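Local coordinates for protein dipeptide Epimerase (Enterococcus faecalis V583, PDB 3JVA) that belongs to the mandelate racemase/muconate lactonizing enzyme family, pairing an N-terminal capping domain with a barrel domain that holds a magnesium ion, at residues B[1-6]-B[71-76]; B[55-60]-B[93-98]; B[117-122]-B[342-347]; B[276-281]-B[309-314]. One frame throughout, in Å; residues are numbered along the deposited sequence.

Contact 1: residues B[1-6]-B[71-76]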
# COMPACT_ATOMS: atom_id res chain seq x y z
N MET B 1 11.01 44.21 -25.23
CA MET B 1 12.35 43.71 -25.65
C MET B 1 12.13 42.50 -26.56
O MET B 1 11.23 41.69 -26.33
CB MET B 1 13.18 43.32 -24.42
CG MET B 1 14.62 42.91 -24.71
SD MET B 1 15.64 42.87 -23.20
CE MET B 1 14.63 41.83 -22.19
N LYS B 2 12.95 42.40 -27.61
CA LYS B 2 12.81 41.31 -28.56
C LYS B 2 14.16 40.79 -29.04
O LYS B 2 15.07 41.56 -29.33
CB LYS B 2 11.98 41.78 -29.76
CG LYS B 2 11.89 40.79 -30.91
CD LYS B 2 11.09 41.34 -32.08
CE LYS B 2 9.59 41.32 -31.82
NZ LYS B 2 9.20 42.14 -30.64
N ILE B 3 14.27 39.46 -29.13
CA ILE B 3 15.51 38.83 -29.59
C ILE B 3 15.72 39.09 -31.08
O ILE B 3 14.86 38.80 -31.90
CB ILE B 3 15.47 37.31 -29.34
CG1 ILE B 3 15.47 37.03 -27.83
CG2 ILE B 3 16.67 36.63 -30.02
CD1 ILE B 3 15.35 35.56 -27.48
N LYS B 4 16.88 39.64 -31.42
CA LYS B 4 17.20 39.92 -32.82
C LYS B 4 17.99 38.77 -33.43
O LYS B 4 17.71 38.33 -34.55
CB LYS B 4 18.01 41.21 -32.94
CG LYS B 4 18.43 41.52 -34.37
CD LYS B 4 19.23 42.81 -34.46
CE LYS B 4 19.62 43.09 -35.91
NZ LYS B 4 20.36 44.37 -36.05
N GLN B 5 18.97 38.28 -32.69
CA GLN B 5 19.80 37.20 -33.19
C GLN B 5 20.43 36.44 -32.04
O GLN B 5 20.58 36.96 -30.94
CB GLN B 5 20.88 37.76 -34.12
CG GLN B 5 21.72 36.71 -34.84
CD GLN B 5 20.88 35.74 -35.65
OE1 GLN B 5 20.42 34.73 -35.13
NE2 GLN B 5 20.67 36.06 -36.92
N VAL B 6 20.78 35.19 -32.32
CA VAL B 6 21.42 34.32 -31.33
C VAL B 6 22.73 33.85 -31.94
O VAL B 6 22.75 33.19 -32.97
CB VAL B 6 20.53 33.09 -31.02
CG1 VAL B 6 21.26 32.15 -30.07
CG2 VAL B 6 19.20 33.55 -30.42
N GLN B 71 17.37 30.13 -33.85
CA GLN B 71 16.55 30.59 -34.97
C GLN B 71 15.06 30.52 -34.67
O GLN B 71 14.27 31.25 -35.26
CB GLN B 71 16.89 29.79 -36.22
CG GLN B 71 18.31 30.02 -36.71
CD GLN B 71 18.63 31.51 -36.84
OE1 GLN B 71 18.06 32.20 -37.68
NE2 GLN B 71 19.52 32.00 -35.99
N ALA B 72 14.68 29.65 -33.74
CA ALA B 72 13.28 29.49 -33.38
C ALA B 72 12.80 30.53 -32.38
O ALA B 72 11.59 30.77 -32.26
CB ALA B 72 13.03 28.09 -32.83
N ILE B 73 13.72 31.16 -31.65
CA ILE B 73 13.30 32.16 -30.67
C ILE B 73 13.47 33.61 -31.13
O ILE B 73 13.15 34.53 -30.38
CB ILE B 73 14.02 31.97 -29.30
CG1 ILE B 73 15.52 32.17 -29.46
CG2 ILE B 73 13.72 30.58 -28.75
CD1 ILE B 73 16.28 32.04 -28.13
N ILE B 74 13.94 33.83 -32.35
CA ILE B 74 14.09 35.20 -32.83
C ILE B 74 12.71 35.85 -32.79
O ILE B 74 11.71 35.23 -33.17
CB ILE B 74 14.64 35.24 -34.28
CG1 ILE B 74 16.09 34.74 -34.29
CG2 ILE B 74 14.58 36.67 -34.82
CD1 ILE B 74 16.70 34.66 -35.66
N GLY B 75 12.64 37.08 -32.30
CA GLY B 75 11.36 37.76 -32.22
C GLY B 75 10.64 37.62 -30.89
O GLY B 75 9.68 38.34 -30.63
N LEU B 76 11.09 36.70 -30.05
CA LEU B 76 10.48 36.51 -28.73
C LEU B 76 11.09 37.46 -27.71
O LEU B 76 12.20 37.96 -27.90
CB LEU B 76 10.67 35.06 -28.25
CG LEU B 76 10.07 33.95 -29.11
CD1 LEU B 76 10.36 32.60 -28.48
CD2 LEU B 76 8.58 34.16 -29.25
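Two backbone bonds tie Ile3 to the turn that follows helix 59-73. Ile3 N donates to Leu76 O at 2.8 Å, while Gly75 N donates to Ile3 O at the same distance. Gly75 and Leu76 close a type II turn begun at Ile73. Gly75 has a phi of 94°, a backbone geometry that suits glycine at this position of the turn.

A second polar link joins side chains. Gln71 NE2 donates to Gln5 OE1 at 3.0 Å, and the two amide planes lie only 29° apart. Gln5 OE1 also accepts from Val6 N at 2.9 Å, so two donors limit rotation of its amide. A bend at chi2 curls this chain back toward its own backbone.

Apolar contact centres on Ile73. Ile73 CG1 stands between backbone N and carbonyl carbon (chi1 63°), and Ile73 CD1 lies 3.7 Å from Ile3 CD1 and 4.0 Å from Val6 CG2. Nearer the surface, Ile74 CG2 rests 3.6 Å from Lys4 O, and the aliphatic chain of Lys2 runs over Gly75.

Lys4 and Gln5 both face Glu37 of strand 29-38, a classic beta bulge in the antiparallel sheet. Ile3 packs on Ile36 of that strand, and Ile102 of helix 96-114 touches both Val6 and Ile73.

Contact 2: residues B[55-60]-B[93-98]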
# COMPACT_ATOMS: atom_id res chain seq x y z
N THR B 55 25.59 13.37 -18.67
CA THR B 55 24.32 13.65 -19.33
C THR B 55 24.25 13.14 -20.76
O THR B 55 23.18 13.12 -21.36
CB THR B 55 24.04 15.16 -19.38
OG1 THR B 55 25.09 15.80 -20.12
CG2 THR B 55 24.00 15.74 -17.98
N GLY B 56 25.39 12.74 -21.30
CA GLY B 56 25.44 12.28 -22.68
C GLY B 56 25.59 13.46 -23.63
O GLY B 56 25.80 13.28 -24.83
N GLU B 57 25.50 14.67 -23.09
CA GLU B 57 25.62 15.89 -23.89
C GLU B 57 27.04 16.07 -24.45
O GLU B 57 28.02 15.97 -23.71
CB GLU B 57 25.25 17.11 -23.05
CG GLU B 57 23.81 17.12 -22.55
CD GLU B 57 22.81 17.48 -23.64
OE1 GLU B 57 22.33 18.63 -23.64
OE2 GLU B 57 22.51 16.61 -24.49
N THR B 58 27.13 16.33 -25.75
CA THR B 58 28.42 16.54 -26.40
C THR B 58 28.50 17.99 -26.89
O THR B 58 27.48 18.66 -27.03
CB THR B 58 28.59 15.62 -27.61
OG1 THR B 58 27.59 15.93 -28.59
CG2 THR B 58 28.44 14.16 -27.20
N LEU B 59 29.71 18.47 -27.16
CA LEU B 59 29.85 19.83 -27.65
C LEU B 59 29.23 19.96 -29.04
O LEU B 59 28.50 20.92 -29.30
CB LEU B 59 31.32 20.24 -27.69
CG LEU B 59 31.61 21.66 -28.20
CD1 LEU B 59 30.94 22.69 -27.29
CD2 LEU B 59 33.11 21.89 -28.24
N ALA B 60 29.49 19.00 -29.92
CA ALA B 60 28.94 19.06 -31.27
C ALA B 60 27.41 19.05 -31.28
O ALA B 60 26.77 19.82 -32.01
CB ALA B 60 29.47 17.89 -32.11
N ALA B 93 13.52 16.82 -27.24
CA ALA B 93 13.00 16.07 -26.10
C ALA B 93 14.01 16.03 -24.96
O ALA B 93 13.64 15.82 -23.81
CB ALA B 93 12.65 14.65 -26.54
N PHE B 94 15.29 16.24 -25.28
CA PHE B 94 16.33 16.22 -24.26
C PHE B 94 17.63 16.89 -24.71
O PHE B 94 18.30 16.40 -25.62
CB PHE B 94 16.64 14.77 -23.86
CG PHE B 94 17.67 14.66 -22.76
CD1 PHE B 94 17.36 15.05 -21.46
CD2 PHE B 94 18.94 14.16 -23.03
CE1 PHE B 94 18.31 14.96 -20.44
CE2 PHE B 94 19.90 14.06 -22.01
CZ PHE B 94 19.58 14.46 -20.72
N ALA B 95 17.98 17.99 -24.06
CA ALA B 95 19.20 18.73 -24.38
C ALA B 95 19.45 19.76 -23.29
O ALA B 95 19.46 20.97 -23.55
CB ALA B 95 19.07 19.42 -25.73
N PRO B 96 19.68 19.31 -22.05
CA PRO B 96 19.93 20.22 -20.93
C PRO B 96 21.06 21.23 -21.12
O PRO B 96 20.95 22.37 -20.68
CB PRO B 96 20.18 19.27 -19.75
CG PRO B 96 20.67 18.00 -20.41
CD PRO B 96 19.78 17.90 -21.62
N ALA B 97 22.14 20.83 -21.78
CA ALA B 97 23.25 21.75 -22.01
C ALA B 97 22.81 22.89 -22.93
O ALA B 97 23.02 24.06 -22.61
CB ALA B 97 24.44 21.02 -22.61
N ALA B 98 22.18 22.55 -24.05
CA ALA B 98 21.72 23.55 -25.01
C ALA B 98 20.62 24.44 -24.43
O ALA B 98 20.63 25.65 -24.62
CB ALA B 98 21.23 22.88 -26.30
O HOH W 1 22.81 19.80 -25.97
O HOH W 2 20.86 16.04 -26.62
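Glu57, on a separate loop of the N-terminal domain, places its carboxylate against the first turn of helix 96-114, just past the N-cap residue Ala95. Glu57 OE1 accepts a hydrogen bond from Ala97 N at 2.9 Å, using the anti lone pair, with an N-H...O angle of 150°. This helix-end position probably stabilises the negative charge. The side chain bends at chi2 (-76°) and crosses Pro96 obliquely, bringing Glu57 OE1 to 3.3 Å from Pro96 CD; Glu57 CG also passes 4.0 Å from Ala97 CB.

Water forms the next layer. One molecule donates to Glu57 OE1 at 2.7 Å and only weakly accepts from Ala98 N; another sits 2.8 Å from Glu57 OE2, beside Phe94 O.

Further out, Thr55 positions the start of the glutamate: Glu57 N donates to Thr55 OG1 at 3.2 Å, an ST turn, and that hydroxyl is also bonded to Gly51 O. The Thr55 side chain lies about 11 Å from the magnesium ion, and both Thr55 and Phe94 touch Phe244. Across the subunit interface, Phe94 meets Phe94 of the second subunit with the ring planes nearly perpendicular. Within the chain, Pro96 CD sits over the centre of one face of the Phe94 ring, whose edge meets Thr55 O in plane, 3.5 Å from Phe94 CE2.

Contact 3: residues B[117-122]-B[342-347]. With GOL (glycerol), chain M.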
# COMPACT_ATOMS: atom_id res chain seq x y z
N PRO B 117 21.00 43.11 -10.67
CA PRO B 117 21.87 41.94 -10.69
C PRO B 117 20.90 40.77 -10.75
O PRO B 117 19.79 40.85 -10.20
CB PRO B 117 22.58 42.01 -9.33
CG PRO B 117 22.59 43.48 -9.03
CD PRO B 117 21.21 43.91 -9.46
N LEU B 118 21.29 39.68 -11.38
CA LEU B 118 20.40 38.54 -11.52
C LEU B 118 19.82 37.98 -10.22
O LEU B 118 18.64 37.63 -10.17
CB LEU B 118 21.09 37.41 -12.29
CG LEU B 118 20.25 36.16 -12.58
CD1 LEU B 118 18.94 36.53 -13.29
CD2 LEU B 118 21.07 35.21 -13.44
N TYR B 119 20.62 37.90 -9.16
CA TYR B 119 20.12 37.35 -7.91
C TYR B 119 18.89 38.08 -7.37
O TYR B 119 18.11 37.51 -6.62
CB TYR B 119 21.22 37.30 -6.85
CG TYR B 119 21.70 38.65 -6.35
CD1 TYR B 119 20.95 39.37 -5.42
CD2 TYR B 119 22.90 39.19 -6.79
CE1 TYR B 119 21.39 40.61 -4.96
CE2 TYR B 119 23.34 40.43 -6.33
CZ TYR B 119 22.58 41.13 -5.42
OH TYR B 119 23.02 42.36 -4.96
N GLN B 120 18.71 39.34 -7.77
CA GLN B 120 17.56 40.11 -7.31
C GLN B 120 16.29 39.66 -8.01
O GLN B 120 15.19 39.84 -7.49
CB GLN B 120 17.79 41.61 -7.55
CG GLN B 120 18.93 42.19 -6.73
CD GLN B 120 18.60 42.28 -5.24
OE1 GLN B 120 17.83 41.48 -4.71
NE2 GLN B 120 19.21 43.25 -4.57
N LEU B 121 16.43 39.06 -9.19
CA LEU B 121 15.27 38.58 -9.93
C LEU B 121 14.94 37.13 -9.59
O LEU B 121 13.89 36.62 -9.98
CB LEU B 121 15.51 38.67 -11.44
CG LEU B 121 15.66 40.04 -12.08
CD1 LEU B 121 15.93 39.88 -13.57
CD2 LEU B 121 14.40 40.86 -11.84
N LEU B 122 15.84 36.47 -8.85
CA LEU B 122 15.65 35.07 -8.51
C LEU B 122 15.32 34.74 -7.06
O LEU B 122 15.38 33.57 -6.67
CB LEU B 122 16.90 34.28 -8.93
CG LEU B 122 17.32 34.42 -10.40
CD1 LEU B 122 18.61 33.65 -10.66
CD2 LEU B 122 16.20 33.90 -11.31
N LEU B 342 31.90 33.94 -2.92
CA LEU B 342 31.61 34.51 -4.23
C LEU B 342 30.66 35.68 -4.01
O LEU B 342 29.47 35.49 -3.74
CB LEU B 342 30.97 33.44 -5.13
CG LEU B 342 31.69 32.08 -5.16
CD1 LEU B 342 30.95 31.13 -6.09
CD2 LEU B 342 33.13 32.25 -5.60
N GLU B 343 31.20 36.89 -4.09
CA GLU B 343 30.39 38.10 -3.91
C GLU B 343 29.96 38.53 -5.30
O GLU B 343 30.79 38.77 -6.17
CB GLU B 343 31.23 39.18 -3.23
CG GLU B 343 31.87 38.71 -1.93
CD GLU B 343 32.58 39.83 -1.19
OE1 GLU B 343 31.90 40.74 -0.68
OE2 GLU B 343 33.83 39.78 -1.12
N LEU B 344 28.65 38.64 -5.50
CA LEU B 344 28.10 38.97 -6.81
C LEU B 344 28.11 40.41 -7.32
O LEU B 344 28.08 40.64 -8.53
CB LEU B 344 26.69 38.37 -6.91
CG LEU B 344 26.74 36.86 -6.62
CD1 LEU B 344 25.35 36.27 -6.64
CD2 LEU B 344 27.63 36.19 -7.66
N GLY B 345 28.15 41.38 -6.42
CA GLY B 345 28.18 42.77 -6.88
C GLY B 345 26.86 43.31 -7.39
O GLY B 345 25.85 42.61 -7.40
N GLU B 346 26.88 44.56 -7.84
CA GLU B 346 25.68 45.22 -8.33
C GLU B 346 25.54 45.36 -9.84
O GLU B 346 24.60 46.00 -10.31
CB GLU B 346 25.54 46.59 -7.67
CG GLU B 346 25.19 46.53 -6.20
CD GLU B 346 23.84 45.88 -5.96
OE1 GLU B 346 22.82 46.46 -6.38
OE2 GLU B 346 23.81 44.78 -5.36
N ALA B 347 26.46 44.78 -10.60
CA ALA B 347 26.39 44.86 -12.06
C ALA B 347 25.10 44.16 -12.49
O ALA B 347 24.71 43.16 -11.90
CB ALA B 347 27.60 44.17 -12.69
C1 GOL M . 18.00 47.87 -6.57
O1 GOL M . 17.79 49.09 -5.87
C2 GOL M . 19.09 47.06 -5.86
O2 GOL M . 18.57 46.54 -4.64
C3 GOL M . 19.55 45.92 -6.76
O3 GOL M . 20.59 45.17 -6.12
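Gln120 and Glu346 hold glycerol O3 between them: Gln120 NE2 donates to O3 at 2.8 Å, nearly straight at 166°, and O3 donates to Glu346 OE1 at 2.6 Å. The glycerol, probably from the crystallisation liquor, is also hydrogen-bonded to Asn77 ND2 and Met1 N, both of the third subunit. The other carboxylate oxygen, Glu346 OE2, lies 2.6 Å from Tyr119 OH, near the ring plane, while the carboxylate is turned 67° from the ring. Glu346 reaches there by bending at chi2, although its CB points away from 117-122.

Tyr119 has CG between backbone N and carbonyl carbon (chi1 68°), which directs the ring toward 342-347. Gly345 O meets the ring edge in plane, 3.5 Å from Tyr119 CE2; this buried oxygen has no polar partner in the model. Leu344 CD1 packs 3.8 Å from Tyr119 CD2. At the other end, Pro117 CA makes a CH...O contact of 3.3 Å with Ala347 O, and Pro117 CG lies 3.5 Å from Glu346 O.

Tyr119 N is bonded to His306 of helix 298-310, and strand 341-343 runs antiparallel to 128-134. Such an interdomain seam, with the C-terminal part of the chain returning to the N-terminal domain, characterises the two-domain enolase superfamily.

Contact 4: residues B[276-281]-B[309-314]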
# COMPACT_ATOMS: atom_id res chain seq x y z
N LYS B 276 12.24 25.22 -10.25
CA LYS B 276 11.20 24.24 -9.98
C LYS B 276 11.72 23.17 -9.04
O LYS B 276 11.06 22.77 -8.08
CB LYS B 276 10.74 23.57 -11.27
CG LYS B 276 10.05 24.49 -12.27
CD LYS B 276 9.64 23.69 -13.49
CE LYS B 276 9.03 24.57 -14.56
NZ LYS B 276 8.78 23.75 -15.79
N ILE B 277 12.92 22.68 -9.33
CA ILE B 277 13.53 21.65 -8.49
C ILE B 277 13.64 22.14 -7.05
O ILE B 277 13.24 21.45 -6.12
CB ILE B 277 14.94 21.26 -9.01
CG1 ILE B 277 14.81 20.55 -10.36
CG2 ILE B 277 15.62 20.34 -7.99
CD1 ILE B 277 16.14 20.35 -11.09
N ASN B 278 14.19 23.34 -6.87
CA ASN B 278 14.34 23.87 -5.52
C ASN B 278 13.02 24.08 -4.78
O ASN B 278 12.93 23.79 -3.59
CB ASN B 278 15.13 25.17 -5.54
CG ASN B 278 15.44 25.66 -4.15
OD1 ASN B 278 16.03 24.93 -3.35
ND2 ASN B 278 15.05 26.89 -3.84
N GLN B 279 11.99 24.58 -5.48
CA GLN B 279 10.70 24.80 -4.83
C GLN B 279 10.05 23.48 -4.45
O GLN B 279 9.39 23.38 -3.41
CB GLN B 279 9.75 25.57 -5.76
CG GLN B 279 10.24 26.95 -6.15
CD GLN B 279 9.35 27.59 -7.20
OE1 GLN B 279 8.79 26.91 -8.06
NE2 GLN B 279 9.23 28.91 -7.14
N ILE B 280 10.21 22.46 -5.29
CA ILE B 280 9.66 21.15 -5.00
C ILE B 280 10.35 20.59 -3.76
O ILE B 280 9.70 20.08 -2.84
CB ILE B 280 9.87 20.17 -6.17
CG1 ILE B 280 8.95 20.56 -7.34
CG2 ILE B 280 9.60 18.73 -5.72
CD1 ILE B 280 9.31 19.90 -8.67
N CYS B 281 11.68 20.69 -3.73
CA CYS B 281 12.46 20.18 -2.60
C CYS B 281 12.15 20.95 -1.32
O CYS B 281 11.91 20.35 -0.26
CB CYS B 281 13.95 20.27 -2.91
SG CYS B 281 14.53 19.13 -4.18
N ALA B 309 22.72 32.16 -4.40
CA ALA B 309 22.63 33.28 -3.48
C ALA B 309 21.19 33.75 -3.30
O ALA B 309 20.78 34.13 -2.20
CB ALA B 309 23.49 34.43 -3.97
N ALA B 310 20.41 33.71 -4.37
CA ALA B 310 19.03 34.17 -4.34
C ALA B 310 18.02 33.29 -3.61
O ALA B 310 17.06 33.80 -3.04
CB ALA B 310 18.54 34.42 -5.76
N GLN B 311 18.24 31.97 -3.64
CA GLN B 311 17.31 31.02 -3.03
C GLN B 311 17.74 30.48 -1.66
O GLN B 311 18.78 29.86 -1.54
CB GLN B 311 17.07 29.86 -3.99
CG GLN B 311 16.34 30.24 -5.28
CD GLN B 311 14.86 30.46 -5.06
OE1 GLN B 311 14.37 31.59 -5.08
NE2 GLN B 311 14.14 29.37 -4.83
N LYS B 312 16.91 30.70 -0.65
CA LYS B 312 17.20 30.24 0.70
C LYS B 312 17.44 28.73 0.80
O LYS B 312 18.35 28.29 1.51
CB LYS B 312 16.05 30.63 1.64
CG LYS B 312 16.13 30.00 3.02
CD LYS B 312 14.93 30.40 3.86
CE LYS B 312 14.92 29.67 5.20
NZ LYS B 312 16.15 29.94 5.97
N ASN B 313 16.63 27.95 0.10
CA ASN B 313 16.77 26.50 0.17
C ASN B 313 17.99 25.89 -0.51
O ASN B 313 18.27 24.70 -0.34
CB ASN B 313 15.49 25.81 -0.33
CG ASN B 313 15.40 24.38 0.12
OD1 ASN B 313 15.38 24.09 1.32
ND2 ASN B 313 15.33 23.46 -0.83
N ILE B 314 18.71 26.67 -1.31
CA ILE B 314 19.93 26.16 -1.93
C ILE B 314 20.96 26.57 -0.88
O ILE B 314 21.50 27.67 -0.91
CB ILE B 314 20.23 26.82 -3.30
CG1 ILE B 314 19.09 26.51 -4.28
CG2 ILE B 314 21.54 26.27 -3.87
CD1 ILE B 314 19.31 27.08 -5.68
O HOH W 3 14.43 28.70 -1.40
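Asn278 is wedged, with its amide buried, among Gln311, Asn313 and Ile314. Its CG is anti to the backbone N (chi1 -173°), which carries the amide off helix 271-284 to the turn at 311-314. Asn278 OD1 accepts Asn313 ND2 at 3.0 Å; the donor stands above the carbonyl plane, 40° out of it, rather than on a lone pair. Asn313 ND2 has a second acceptor in Ile286 O, so both of these partners fix its rotation. Packing is close around the same oxygen: Asn313 CB lies 3.2 Å from Asn278 OD1, and Ile314 CG1 is 3.6 Å from Asn278 OD1. On the opposite end of the amide, Gln311 CB comes within 3.6 Å of Asn278 ND2.

Water takes the place of direct contact beside this tight part. One molecule accepts from Asn278 ND2 at 3.1 Å and from Asn313 N at 2.8 Å, bridging helix and turn. Beyond it Lys312, partly exposed, leads away from 276-281 and forms a salt bridge with Glu86 of the third subunit.

Residues 311-314 form a type I turn between helix 298-310 and strand 314-317, whose neighbour in the parallel sheet is 287-290. Asn278 thus anchors a helix-to-strand connection of the TIM-barrel domain to an adjoining helix.

Overall arrangement
From the N terminus, contact 1 closes a loop by bringing the end of helix 59-73 back to the first strand. Contact 2 crosses it along the chain: it joins the start of that helix to the start of helix 96-114, and the two contact centres lie 21 Å apart. Both stay within the N-terminal domain. Contact 3 then spans 220 residues, tying the chain after helix 96-114 to the C-terminal part beyond strand 341-343. Contact 4 is nested inside this long loop, within the barrel domain. Contacts 3 and 4 also touch: Leu344 CD1 packs 3.7 Å from Ala309 CB, linking the domain seam to the barrel, and both reach the third subunit.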